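Local coordinates for transglutaminase-like domain-containing protein (Streptococcus suis, PDB 4XZ7) that probably acts as a transglutaminase that protects the bacterium from phagocytosis, this chain being an amino-terminal piece of a longer protein, at residues R34-L39 with P80-M85; V72-H77 with N152-T157; L17-F22 with N63-I68; K87-A92 with E118-H123. All coordinates share one frame; numbering follows the deposited sequence.

Contact 1: residues R34-L39 with P80-M85; sequences RQFHVL and PHILVM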
loop_
_atom_site.group_PDB
_atom_site.type_symbol
_atom_site.label_atom_id
_atom_site.label_comp_id
_atom_site.label_asym_id
_atom_site.label_seq_id
_atom_site.Cartn_x
_atom_site.Cartn_y
_atom_site.Cartn_z
ATOM N N ARG B 34 14.688 17.410 -34.161
ATOM C CA ARG B 34 15.308 16.372 -33.350
ATOM C C ARG B 34 14.852 16.447 -31.906
ATOM O O ARG B 34 14.798 15.441 -31.191
ATOM C CB ARG B 34 16.836 16.512 -33.444
ATOM C CG ARG B 34 17.654 15.507 -32.668
ATOM C CD ARG B 34 19.164 15.674 -32.965
ATOM N NE ARG B 34 19.958 14.835 -32.076
ATOM C CZ ARG B 34 20.332 15.193 -30.849
ATOM N NH1 ARG B 34 21.042 14.362 -30.098
ATOM N NH2 ARG B 34 19.995 16.384 -30.370
ATOM N N GLN B 35 14.551 17.658 -31.461
ATOM C CA GLN B 35 14.060 17.842 -30.107
ATOM C C GLN B 35 12.736 18.604 -30.105
ATOM O O GLN B 35 12.505 19.481 -30.945
ATOM C CB GLN B 35 15.100 18.567 -29.252
ATOM C CG GLN B 35 16.427 17.822 -29.127
ATOM C CD GLN B 35 17.485 18.638 -28.405
ATOM O OE1 GLN B 35 17.700 19.807 -28.713
ATOM N NE2 GLN B 35 18.145 18.021 -27.440
ATOM N N PHE B 36 11.884 18.254 -29.144
ATOM C CA PHE B 36 10.527 18.778 -29.062
ATOM C C PHE B 36 10.182 19.088 -27.612
ATOM O O PHE B 36 10.570 18.330 -26.723
ATOM C CB PHE B 36 9.519 17.761 -29.615
ATOM C CG PHE B 36 9.728 17.390 -31.071
ATOM C CD1 PHE B 36 9.047 18.064 -32.072
ATOM C CD2 PHE B 36 10.564 16.338 -31.431
ATOM C CE1 PHE B 36 9.214 17.714 -33.419
ATOM C CE2 PHE B 36 10.740 15.975 -32.770
ATOM C CZ PHE B 36 10.070 16.671 -33.767
ATOM N N HIS B 37 9.451 20.170 -27.341
ATOM C CA HIS B 37 8.871 20.272 -26.004
ATOM C C HIS B 37 7.582 19.481 -26.029
ATOM O O HIS B 37 7.009 19.263 -27.099
ATOM C CB HIS B 37 8.612 21.722 -25.562
ATOM C CG HIS B 37 9.859 22.516 -25.376
ATOM N ND1 HIS B 37 11.080 21.926 -25.108
ATOM C CD2 HIS B 37 10.097 23.848 -25.459
ATOM C CE1 HIS B 37 12.007 22.860 -25.021
ATOM N NE2 HIS B 37 11.441 24.037 -25.239
ATOM N N VAL B 38 7.121 19.039 -24.868
ATOM C CA VAL B 38 5.891 18.261 -24.825
ATOM C C VAL B 38 4.968 18.749 -23.724
ATOM O O VAL B 38 5.361 18.811 -22.559
ATOM C CB VAL B 38 6.159 16.760 -24.611
ATOM C CG1 VAL B 38 4.832 16.001 -24.598
ATOM C CG2 VAL B 38 7.106 16.225 -25.706
ATOM N N LEU B 39 3.744 19.101 -24.114
ATOM C CA LEU B 39 2.709 19.537 -23.188
ATOM C C LEU B 39 1.706 18.429 -23.010
ATOM O O LEU B 39 1.293 17.806 -23.974
ATOM C CB LEU B 39 1.995 20.788 -23.695
ATOM C CG LEU B 39 2.887 22.015 -23.894
ATOM C CD1 LEU B 39 2.116 23.147 -24.569
ATOM C CD2 LEU B 39 3.460 22.460 -22.555
ATOM N N PRO B 80 8.960 24.020 -31.246
ATOM C CA PRO B 80 7.825 23.135 -31.512
ATOM C C PRO B 80 7.394 22.371 -30.262
ATOM O O PRO B 80 8.209 21.766 -29.532
ATOM C CB PRO B 80 8.336 22.198 -32.618
ATOM C CG PRO B 80 9.833 22.424 -32.717
ATOM C CD PRO B 80 10.136 23.747 -32.096
ATOM N N HIS B 81 6.094 22.439 -30.004
ATOM C CA HIS B 81 5.497 21.761 -28.869
ATOM C C HIS B 81 4.550 20.669 -29.354
ATOM O O HIS B 81 3.684 20.914 -30.192
ATOM C CB HIS B 81 4.740 22.744 -27.974
ATOM C CG HIS B 81 5.622 23.618 -27.133
ATOM N ND1 HIS B 81 6.562 24.466 -27.672
ATOM C CD2 HIS B 81 5.698 23.773 -25.790
ATOM C CE1 HIS B 81 7.187 25.106 -26.691
ATOM N NE2 HIS B 81 6.680 24.704 -25.543
ATOM N N ILE B 82 4.716 19.466 -28.819
ATOM C CA ILE B 82 3.786 18.381 -29.084
ATOM C C ILE B 82 2.762 18.313 -27.962
ATOM O O ILE B 82 3.120 18.428 -26.799
ATOM C CB ILE B 82 4.531 17.043 -29.227
ATOM C CG1 ILE B 82 5.426 17.107 -30.471
ATOM C CG2 ILE B 82 3.527 15.878 -29.296
ATOM C CD1 ILE B 82 6.433 15.987 -30.584
ATOM N N LEU B 83 1.486 18.175 -28.311
ATOM C CA LEU B 83 0.427 18.060 -27.316
ATOM C C LEU B 83 0.034 16.611 -27.130
ATOM O O LEU B 83 -0.279 15.933 -28.103
ATOM C CB LEU B 83 -0.810 18.854 -27.735
ATOM C CG LEU B 83 -0.958 20.352 -27.449
ATOM C CD1 LEU B 83 0.357 21.058 -27.427
ATOM C CD2 LEU B 83 -1.846 20.944 -28.531
ATOM N N VAL B 84 0.009 16.143 -25.887
ATOM C CA VAL B 84 -0.460 14.791 -25.609
ATOM C C VAL B 84 -1.515 14.803 -24.512
ATOM O O VAL B 84 -1.690 15.805 -23.832
ATOM C CB VAL B 84 0.691 13.877 -25.163
ATOM C CG1 VAL B 84 1.754 13.838 -26.212
ATOM C CG2 VAL B 84 1.269 14.389 -23.827
ATOM N N MET B 85 -2.201 13.681 -24.315
ATOM C CA MET B 85 -3.129 13.578 -23.192
ATOM C C MET B 85 -3.252 12.126 -22.766
ATOM O O MET B 85 -3.004 11.232 -23.575
ATOM C CB MET B 85 -4.496 14.159 -23.558
ATOM C CG MET B 85 -5.292 13.322 -24.514
ATOM S SD MET B 85 -6.930 13.969 -24.905
ATOM C CE MET B 85 -7.477 12.655 -25.972
#
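H37 lies against H81 across the parallel strands 36-39 and 80-85, whose axes approach to 4.5 Å with N-to-C directions 33° apart. Backbone hydrogen bonds set the pairing. H37 N donates to P80 O at 3.0 Å, and H37 O accepts from I82 N at 2.9 Å. Two residues further along, L39 N gives to I82 O and L39 O receives V84 N, each 2.8 Å long. H37 and L39 therefore bond through both backbone groups, the pattern of parallel beta structure.

Aromatic contacts come second. The H37 ring turns its edge toward the face of H81 in an offset T-shaped pair, with centroids 4.9 Å apart and planes at 82°. H37 CB sits over the centre of an H81 face, 3.6 Å from the H81 centroid, a CH-pi contact. With CG beside the backbone N (chi1 -66°), the H37 ring swings off that face, so that CD2 meets H81 CE1. L39 CG reaches the H81 edge near CD2, in the ring plane.

Apolar packing dominates the face carrying V38 and I82. I82 CD1 lies 3.6 Å from F36 CG, V38 CG1 touches V84 CG2, and L56 of helix 53-59 covers F36, V38 and I82. On the face of H81, L39 and L83 pack side by side.

The two imidazoles differ chemically: H37 ND1 accepts from L50 N, whereas H81 ND1 donates to F79 O. These bonds should fix how each ring is flipped and so hold the edge-to-face geometry.

Contact 2: residues V72-H77 with N152-T157; sequences VTQNIH and NINGMT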
loop_
_atom_site.group_PDB
_atom_site.type_symbol
_atom_site.label_atom_id
_atom_site.label_comp_id
_atom_site.label_asym_id
_atom_site.label_seq_id
_atom_site.Cartn_x
_atom_site.Cartn_y
_atom_site.Cartn_z
ATOM N N VAL B 72 1.207 18.900 -36.437
ATOM C CA VAL B 72 1.750 17.984 -35.442
ATOM C C VAL B 72 2.393 18.724 -34.259
ATOM O O VAL B 72 2.590 18.149 -33.195
ATOM C CB VAL B 72 2.781 17.013 -36.083
ATOM C CG1 VAL B 72 2.075 16.063 -37.054
ATOM C CG2 VAL B 72 3.868 17.781 -36.796
ATOM N N THR B 73 2.724 19.998 -34.452
ATOM C CA THR B 73 3.277 20.803 -33.370
ATOM C C THR B 73 2.669 22.197 -33.308
ATOM O O THR B 73 2.126 22.696 -34.290
ATOM C CB THR B 73 4.810 20.964 -33.484
ATOM O OG1 THR B 73 5.145 21.621 -34.717
ATOM C CG2 THR B 73 5.510 19.611 -33.411
ATOM N N GLN B 74 2.796 22.806 -32.134
ATOM C CA GLN B 74 2.427 24.192 -31.858
ATOM C C GLN B 74 3.691 25.032 -31.655
ATOM O O GLN B 74 4.570 24.670 -30.871
ATOM C CB GLN B 74 1.535 24.266 -30.607
ATOM C CG GLN B 74 0.269 23.411 -30.706
ATOM C CD GLN B 74 -0.691 23.931 -31.787
ATOM O OE1 GLN B 74 -0.959 25.137 -31.867
ATOM N NE2 GLN B 74 -1.197 23.020 -32.628
ATOM N N ASN B 75 3.782 26.148 -32.359
ATOM C CA ASN B 75 4.956 26.991 -32.279
ATOM C C ASN B 75 4.802 27.829 -31.026
ATOM O O ASN B 75 3.949 28.704 -30.970
ATOM C CB ASN B 75 5.092 27.859 -33.544
ATOM C CG ASN B 75 6.316 28.766 -33.525
ATOM O OD1 ASN B 75 7.387 28.377 -33.068
ATOM N ND2 ASN B 75 6.152 29.996 -34.022
ATOM N N ILE B 76 5.570 27.531 -29.987
ATOM C CA ILE B 76 5.438 28.337 -28.784
ATOM C C ILE B 76 6.817 28.850 -28.396
ATOM O O ILE B 76 7.741 28.063 -28.202
ATOM C CB ILE B 76 4.790 27.553 -27.643
ATOM C CG1 ILE B 76 3.376 27.098 -28.044
ATOM C CG2 ILE B 76 4.712 28.412 -26.387
ATOM C CD1 ILE B 76 2.662 26.316 -26.962
ATOM N N HIS B 77 6.941 30.174 -28.330
ATOM C CA HIS B 77 8.229 30.865 -28.187
ATOM C C HIS B 77 9.259 30.246 -29.100
ATOM O O HIS B 77 10.340 29.852 -28.667
ATOM C CB HIS B 77 8.726 30.846 -26.744
ATOM C CG HIS B 77 7.954 31.745 -25.834
ATOM N ND1 HIS B 77 7.161 31.270 -24.815
ATOM C CD2 HIS B 77 7.842 33.093 -25.801
ATOM C CE1 HIS B 77 6.599 32.283 -24.185
ATOM N NE2 HIS B 77 6.998 33.401 -24.759
ATOM N N ASN B 152 -3.180 27.934 -23.891
ATOM C CA ASN B 152 -3.278 28.750 -25.100
ATOM C C ASN B 152 -2.327 28.204 -26.148
ATOM O O ASN B 152 -1.136 28.075 -25.882
ATOM C CB ASN B 152 -2.972 30.225 -24.781
ATOM C CG ASN B 152 -4.062 30.865 -23.921
ATOM O OD1 ASN B 152 -5.214 30.978 -24.353
ATOM N ND2 ASN B 152 -3.709 31.269 -22.702
ATOM N N ILE B 153 -2.841 27.848 -27.322
ATOM C CA ILE B 153 -1.959 27.418 -28.393
ATOM C C ILE B 153 -2.088 28.310 -29.640
ATOM O O ILE B 153 -2.439 29.486 -29.528
ATOM C CB ILE B 153 -2.188 25.948 -28.728
ATOM C CG1 ILE B 153 -3.605 25.702 -29.236
ATOM C CG2 ILE B 153 -1.905 25.086 -27.481
ATOM C CD1 ILE B 153 -3.851 24.237 -29.631
ATOM N N ASN B 154 -1.737 27.797 -30.812
ATOM C CA ASN B 154 -1.761 28.638 -32.002
ATOM C C ASN B 154 -3.193 28.877 -32.469
ATOM O O ASN B 154 -3.785 28.024 -33.127
ATOM C CB ASN B 154 -0.945 28.028 -33.149
ATOM C CG ASN B 154 0.547 27.881 -32.820
ATOM O OD1 ASN B 154 1.218 26.995 -33.345
ATOM N ND2 ASN B 154 1.062 28.755 -31.972
ATOM N N GLY B 155 -3.747 30.031 -32.120
ATOM C CA GLY B 155 -5.049 30.431 -32.619
ATOM C C GLY B 155 -6.240 29.850 -31.883
ATOM O O GLY B 155 -7.373 30.091 -32.283
ATOM N N MET B 156 -6.000 29.111 -30.802
ATOM C CA MET B 156 -7.096 28.591 -30.001
ATOM C C MET B 156 -6.656 28.258 -28.569
ATOM O O MET B 156 -5.474 28.289 -28.257
ATOM C CB MET B 156 -7.697 27.353 -30.676
ATOM C CG MET B 156 -6.825 26.126 -30.586
ATOM S SD MET B 156 -7.263 24.896 -31.840
ATOM C CE MET B 156 -6.650 25.694 -33.311
ATOM N N THR B 157 -7.632 27.946 -27.716
ATOM C CA THR B 157 -7.404 27.619 -26.312
ATOM C C THR B 157 -8.063 26.290 -25.979
ATOM O O THR B 157 -9.214 26.060 -26.348
ATOM C CB THR B 157 -7.967 28.712 -25.391
ATOM O OG1 THR B 157 -7.384 29.973 -25.746
ATOM C CG2 THR B 157 -7.679 28.410 -23.940
#
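Q74 and N154 have their CA atoms 6.1 Å apart where strand 74-76 meets the turn at 152-157, the touching parts running 117° apart. The side-chain amide of N154 does most of the work, bracketing the backbone of N75 as a neighbouring strand would. N154 OD1 takes N75 N at 2.9 Å, in the carbonyl plane and on a lone pair; N154 ND2 returns a bond of 3.1 Å to N75 O, nearly straight at 171° and with the acceptor in the amide plane. K71 NZ also donates to N154 OD1, so two groups grip that oxygen.

In the reverse direction, Q74 OE1 accepts from N154 N at 3.0 Å. A bend at chi2 (-66°) folds the Q74 chain so that its amide slides past N154 and lies by I153, whose CB is 3.5 Å from Q74 OE1. The oxygens Q74 OE1 and N154 OD1 are only 3.2 Å apart, both acceptors; the lysine probably eases their repulsion.

The turn joins the antiparallel strands 149-152 and 157-167 and is closed by I153 N to M156 O. This hairpin tip docks on strand 74-76, which pairs with strand 79-86, while I153 and M156 also touch I68 of strand 63-68.

Contact 3: residues L17-F22 with N63-I68; sequences LNWEAF and NNFLVI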
loop_
_atom_site.group_PDB
_atom_site.type_symbol
_atom_site.label_atom_id
_atom_site.label_comp_id
_atom_site.label_asym_id
_atom_site.label_seq_id
_atom_site.Cartn_x
_atom_site.Cartn_y
_atom_site.Cartn_z
ATOM N N LEU B 17 -4.041 10.487 -32.176
ATOM C CA LEU B 17 -3.283 9.383 -32.776
ATOM C C LEU B 17 -2.375 8.722 -31.757
ATOM O O LEU B 17 -2.092 9.293 -30.715
ATOM C CB LEU B 17 -2.443 9.878 -33.954
ATOM C CG LEU B 17 -3.074 10.752 -35.035
ATOM C CD1 LEU B 17 -2.028 11.073 -36.080
ATOM C CD2 LEU B 17 -4.246 10.049 -35.677
ATOM N N ASN B 18 -1.903 7.513 -32.048
ATOM C CA ASN B 18 -0.915 6.900 -31.167
ATOM C C ASN B 18 0.469 7.149 -31.721
ATOM O O ASN B 18 0.611 7.755 -32.786
ATOM C CB ASN B 18 -1.157 5.400 -30.993
ATOM C CG ASN B 18 -1.179 4.646 -32.311
ATOM O OD1 ASN B 18 -0.746 5.148 -33.352
ATOM N ND2 ASN B 18 -1.688 3.419 -32.266
ATOM N N TRP B 19 1.484 6.668 -31.014
ATOM C CA TRP B 19 2.851 6.984 -31.386
ATOM C C TRP B 19 3.199 6.566 -32.811
ATOM O O TRP B 19 3.929 7.269 -33.490
ATOM C CB TRP B 19 3.856 6.357 -30.426
ATOM C CG TRP B 19 5.231 6.518 -30.976
ATOM C CD1 TRP B 19 6.069 5.530 -31.394
ATOM C CD2 TRP B 19 5.904 7.759 -31.247
ATOM N NE1 TRP B 19 7.237 6.075 -31.878
ATOM C CE2 TRP B 19 7.159 7.441 -31.801
ATOM C CE3 TRP B 19 5.572 9.107 -31.054
ATOM C CZ2 TRP B 19 8.086 8.420 -32.167
ATOM C CZ3 TRP B 19 6.487 10.078 -31.421
ATOM C CH2 TRP B 19 7.732 9.730 -31.971
ATOM N N GLU B 20 2.678 5.436 -33.272
ATOM C CA GLU B 20 3.020 4.929 -34.603
ATOM C C GLU B 20 2.579 5.894 -35.717
ATOM O O GLU B 20 3.397 6.386 -36.538
ATOM C CB GLU B 20 2.382 3.543 -34.785
ATOM C CG GLU B 20 2.679 2.825 -36.085
ATOM C CD GLU B 20 2.011 1.449 -36.149
ATOM O OE1 GLU B 20 1.972 0.850 -37.248
ATOM O OE2 GLU B 20 1.523 0.968 -35.099
ATOM N N ALA B 21 1.278 6.179 -35.726
ATOM C CA ALA B 21 0.685 7.112 -36.681
ATOM C C ALA B 21 1.284 8.522 -36.548
ATOM O O ALA B 21 1.691 9.162 -37.553
ATOM C CB ALA B 21 -0.830 7.154 -36.489
ATOM N N PHE B 22 1.353 8.997 -35.310
ATOM C CA PHE B 22 1.881 10.336 -35.061
ATOM C C PHE B 22 3.306 10.460 -35.584
ATOM O O PHE B 22 3.635 11.425 -36.269
ATOM C CB PHE B 22 1.858 10.687 -33.573
ATOM C CG PHE B 22 2.185 12.126 -33.299
ATOM C CD1 PHE B 22 1.223 13.114 -33.487
ATOM C CD2 PHE B 22 3.453 12.501 -32.869
ATOM C CE1 PHE B 22 1.515 14.453 -33.229
ATOM C CE2 PHE B 22 3.753 13.846 -32.611
ATOM C CZ PHE B 22 2.777 14.817 -32.797
ATOM N N ASN B 63 0.060 7.927 -23.188
ATOM C CA ASN B 63 -0.581 9.088 -23.806
ATOM C C ASN B 63 -0.841 8.920 -25.291
ATOM O O ASN B 63 -0.063 8.280 -26.000
ATOM C CB ASN B 63 0.276 10.355 -23.621
ATOM C CG ASN B 63 0.646 10.619 -22.181
ATOM O OD1 ASN B 63 -0.151 11.156 -21.421
ATOM N ND2 ASN B 63 1.870 10.253 -21.801
ATOM N N ASN B 64 -1.916 9.529 -25.776
ATOM C CA ASN B 64 -2.062 9.725 -27.207
ATOM C C ASN B 64 -1.607 11.122 -27.606
ATOM O O ASN B 64 -1.388 11.972 -26.759
ATOM C CB ASN B 64 -3.500 9.473 -27.629
ATOM C CG ASN B 64 -3.853 8.001 -27.577
ATOM O OD1 ASN B 64 -3.123 7.173 -28.115
ATOM N ND2 ASN B 64 -4.946 7.666 -26.902
ATOM N N PHE B 65 -1.465 11.346 -28.903
ATOM C CA PHE B 65 -0.865 12.558 -29.417
ATOM C C PHE B 65 -1.950 13.305 -30.153
ATOM O O PHE B 65 -2.822 12.677 -30.747
ATOM C CB PHE B 65 0.316 12.228 -30.336
ATOM C CG PHE B 65 1.454 11.548 -29.627
ATOM C CD1 PHE B 65 1.430 10.180 -29.401
ATOM C CD2 PHE B 65 2.536 12.289 -29.157
ATOM C CE1 PHE B 65 2.463 9.554 -28.724
ATOM C CE2 PHE B 65 3.573 11.669 -28.476
ATOM C CZ PHE B 65 3.535 10.302 -28.259
ATOM N N LEU B 66 -1.907 14.632 -30.115
ATOM C CA LEU B 66 -2.912 15.430 -30.811
ATOM C C LEU B 66 -2.369 16.032 -32.086
ATOM O O LEU B 66 -1.245 16.540 -32.113
ATOM C CB LEU B 66 -3.429 16.555 -29.912
ATOM C CG LEU B 66 -4.106 16.135 -28.619
ATOM C CD1 LEU B 66 -4.837 17.328 -28.044
ATOM C CD2 LEU B 66 -5.077 14.995 -28.891
ATOM N N VAL B 67 -3.172 15.985 -33.140
ATOM C CA VAL B 67 -2.879 16.749 -34.335
ATOM C C VAL B 67 -4.010 17.757 -34.498
ATOM O O VAL B 67 -5.173 17.386 -34.526
ATOM C CB VAL B 67 -2.754 15.861 -35.592
ATOM C CG1 VAL B 67 -2.399 16.703 -36.800
ATOM C CG2 VAL B 67 -1.699 14.785 -35.377
ATOM N N ILE B 68 -3.675 19.037 -34.577
ATOM C CA ILE B 68 -4.707 20.069 -34.602
ATOM C C ILE B 68 -4.677 20.860 -35.899
ATOM O O ILE B 68 -3.685 21.540 -36.205
ATOM C CB ILE B 68 -4.561 21.017 -33.399
ATOM C CG1 ILE B 68 -4.643 20.200 -32.112
ATOM C CG2 ILE B 68 -5.640 22.097 -33.431
ATOM C CD1 ILE B 68 -4.482 20.994 -30.878
HETATM O O HOH W 1 0.331 6.341 -27.903
#
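F65 N donates to L17 O at 2.8 Å, the shortest direct polar bond between the segments, and L17 N answers to F65 O at 2.9 Å. Both are nearly straight, so L17 and F65 form a hydrogen-bonded antiparallel pair. The chain leaves the sheet at once: N18 is the N-cap of the following helix, its OD1 accepting from A21 N at 3.3 Å. A water donates to N63 O at 2.7 Å and accepts only weakly from W19 N, bridging the helix start to the strand.

Side chains fill the angle between helix and strand. F22, with CG anti to the backbone N (chi1 -171°), turns its ring back over F65. The two rings make an offset stack, centroids 4.8 Å apart and planes at 19°, and F65 CB, 3.4 Å from F22 CD1, sits over the F22 face toward its rim. W19 completes the aromatic cluster, its six-membered ring inclined at 53° to F65, with CE3 near F65 CZ. At the F22 edge lies V67 CG2, which also touches L17 CD1 at 3.8 Å.

Strand 63-68 runs between strands 14-17 and 79-86, bonding to the latter through N64 to M85 and L66 to L83. Helix 19-29 packs on the face carrying F65 and V67; there F22 and F65 also reach I82, and W19 touches L56 and E57 of helix 53-59.

Contact 4: residues K87-A92 with E118-H123; sequences KGDVIA and EPKRIH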
loop_
_atom_site.group_PDB
_atom_site.type_symbol
_atom_site.label_atom_id
_atom_site.label_comp_id
_atom_site.label_asym_id
_atom_site.label_seq_id
_atom_site.Cartn_x
_atom_site.Cartn_y
_atom_site.Cartn_z
ATOM N N LYS B 87 -4.364 8.492 -22.097
ATOM C CA LYS B 87 -5.123 7.632 -23.005
ATOM C C LYS B 87 -6.626 7.507 -22.680
ATOM O O LYS B 87 -7.444 7.357 -23.592
ATOM C CB LYS B 87 -4.483 6.234 -23.056
ATOM C CG LYS B 87 -3.173 6.161 -23.871
ATOM C CD LYS B 87 -2.678 4.709 -24.024
ATOM C CE LYS B 87 -1.542 4.570 -25.045
ATOM N NZ LYS B 87 -2.016 4.233 -26.415
ATOM N N GLY B 88 -7.016 7.579 -21.412
ATOM C CA GLY B 88 -8.448 7.470 -21.117
ATOM C C GLY B 88 -9.246 8.776 -21.137
ATOM O O GLY B 88 -10.457 8.774 -20.913
ATOM N N ASP B 89 -8.574 9.898 -21.395
ATOM C CA ASP B 89 -9.237 11.208 -21.425
ATOM C C ASP B 89 -10.219 11.307 -22.569
ATOM O O ASP B 89 -10.082 10.610 -23.563
ATOM C CB ASP B 89 -8.207 12.339 -21.562
ATOM C CG ASP B 89 -7.500 12.636 -20.268
ATOM O OD1 ASP B 89 -7.643 11.841 -19.309
ATOM O OD2 ASP B 89 -6.807 13.676 -20.208
ATOM N N VAL B 90 -11.205 12.189 -22.451
ATOM C CA VAL B 90 -12.065 12.429 -23.597
ATOM C C VAL B 90 -12.076 13.900 -24.033
ATOM O O VAL B 90 -11.876 14.832 -23.242
ATOM C CB VAL B 90 -13.514 11.940 -23.340
ATOM C CG1 VAL B 90 -13.530 10.787 -22.320
ATOM C CG2 VAL B 90 -14.414 13.071 -22.925
ATOM N N ILE B 91 -12.265 14.095 -25.330
ATOM C CA ILE B 91 -12.402 15.428 -25.878
ATOM C C ILE B 91 -13.849 15.669 -26.300
ATOM O O ILE B 91 -14.361 14.965 -27.157
ATOM C CB ILE B 91 -11.487 15.630 -27.076
ATOM C CG1 ILE B 91 -10.021 15.551 -26.629
ATOM C CG2 ILE B 91 -11.828 16.965 -27.772
ATOM C CD1 ILE B 91 -9.037 15.808 -27.728
ATOM N N ALA B 92 -14.503 16.653 -25.688
ATOM C CA ALA B 92 -15.884 16.964 -26.042
ATOM C C ALA B 92 -15.932 17.631 -27.402
ATOM O O ALA B 92 -15.205 18.589 -27.662
ATOM C CB ALA B 92 -16.530 17.857 -24.995
ATOM N N GLU B 118 -6.330 5.869 -13.011
ATOM C CA GLU B 118 -5.886 7.181 -12.541
ATOM C C GLU B 118 -6.900 8.203 -13.041
ATOM O O GLU B 118 -7.551 7.964 -14.054
ATOM C CB GLU B 118 -4.484 7.516 -13.053
ATOM C CG GLU B 118 -4.415 7.858 -14.549
ATOM C CD GLU B 118 -4.599 6.645 -15.457
ATOM O OE1 GLU B 118 -4.562 5.501 -14.949
ATOM O OE2 GLU B 118 -4.780 6.838 -16.682
ATOM N N PRO B 119 -7.041 9.340 -12.343
ATOM C CA PRO B 119 -8.046 10.331 -12.759
ATOM C C PRO B 119 -8.049 10.644 -14.271
ATOM O O PRO B 119 -7.013 10.950 -14.851
ATOM C CB PRO B 119 -7.664 11.557 -11.928
ATOM C CG PRO B 119 -7.168 10.939 -10.621
ATOM C CD PRO B 119 -6.380 9.721 -11.081
ATOM N N LYS B 120 -9.208 10.499 -14.906
ATOM C CA LYS B 120 -9.376 10.928 -16.290
ATOM C C LYS B 120 -9.781 12.403 -16.369
ATOM O O LYS B 120 -10.368 12.961 -15.427
ATOM C CB LYS B 120 -10.421 10.060 -16.995
ATOM C CG LYS B 120 -10.091 8.574 -16.964
ATOM C CD LYS B 120 -8.614 8.341 -17.300
ATOM C CE LYS B 120 -8.144 6.932 -16.938
ATOM N NZ LYS B 120 -8.823 5.881 -17.744
ATOM N N ARG B 121 -9.476 13.029 -17.499
ATOM C CA ARG B 121 -9.855 14.420 -17.720
ATOM C C ARG B 121 -10.734 14.556 -18.965
ATOM O O ARG B 121 -10.762 13.670 -19.820
ATOM C CB ARG B 121 -8.595 15.305 -17.823
ATOM C CG ARG B 121 -7.819 15.366 -16.525
ATOM C CD ARG B 121 -6.464 16.069 -16.616
ATOM N NE ARG B 121 -5.593 15.622 -15.519
ATOM C CZ ARG B 121 -5.159 16.413 -14.550
ATOM N NH1 ARG B 121 -5.486 17.700 -14.550
ATOM N NH2 ARG B 121 -4.391 15.929 -13.594
ATOM N N ILE B 122 -11.483 15.651 -19.042
ATOM C CA ILE B 122 -12.241 15.977 -20.246
ATOM C C ILE B 122 -11.713 17.320 -20.739
ATOM O O ILE B 122 -11.318 18.175 -19.926
ATOM C CB ILE B 122 -13.780 16.025 -19.977
ATOM C CG1 ILE B 122 -14.561 16.462 -21.211
ATOM C CG2 ILE B 122 -14.125 16.960 -18.815
ATOM C CD1 ILE B 122 -16.029 16.092 -21.127
ATOM N N HIS B 123 -11.671 17.489 -22.058
ATOM C CA HIS B 123 -11.105 18.690 -22.662
ATOM C C HIS B 123 -12.029 19.250 -23.737
ATOM O O HIS B 123 -12.846 18.532 -24.309
ATOM C CB HIS B 123 -9.731 18.406 -23.283
ATOM C CG HIS B 123 -8.865 17.495 -22.468
ATOM N ND1 HIS B 123 -8.019 17.952 -21.477
ATOM C CD2 HIS B 123 -8.701 16.151 -22.512
ATOM C CE1 HIS B 123 -7.379 16.927 -20.945
ATOM N NE2 HIS B 123 -7.780 15.820 -21.553
#
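V90 pairs with I122 and I91 with H123 in a short parallel ladder, the touching parts running 27° apart. V90 N donates to R121 O at 3.1 Å, V90 O accepts from H123 N at 2.9 Å, and A92 N closes the series on H123 O.

Just ahead of the paired strand, the D89 carboxylate reaches over to the partner chain with both oxygens. A chi1 of -77° sets CG anti to the D89 carbonyl carbon and turns the carboxylate toward R121 and H123. D89 OD1 takes R121 N at 2.8 Å, met from above the carboxylate plane, 68° out of it. In a His-carboxylate hydrogen bond of 2.7 Å, H123 NE2 approaches D89 OD2 on the anti side, tilted out of the carboxylate plane, while that oxygen stays close to the plane of the imidazole. On the face opposite H123, V90 CG2 packs on I122 CG1 at 3.8 Å, and A92 CB approaches I122 CD1. K120 bends across G88, NZ standing 3.7 Å from G88 CA and bonding to S116 O.

One carboxylate thus ties a backbone amide and a histidine to the same loop. Because H123 ND1 also bonds to S160 OG, the ring is held at both nitrogens and its rotation should be fixed. R121 makes a cation-pi contact with F43, its NE 5.2 Å from D89 OD2; the two N-H donors probably help stabilise the buried carboxylate.

Contacts 1 and 3 lie in one mixed sheet, where strand 79-86 pairs with 36-40, 63-68 and 74-76; contact 2 joins strand 74-76 to the hairpin tip of a second mixed sheet, which holds contact 4. The centre of contact 1 is about 11 Å from those of contacts 2 and 3 and about 19 Å from that of contact 4. Along the chain contact 3 closes before contact 2 opens, contact 1 crosses both, and contact 4 is nested within the loop closed by contact 2. M85 reaching I91 and H123, and the 152-157 turn docking on strand 74-76, tie the two sheets together, so these contacts are structural packing that organises a two-sheet region of the protein.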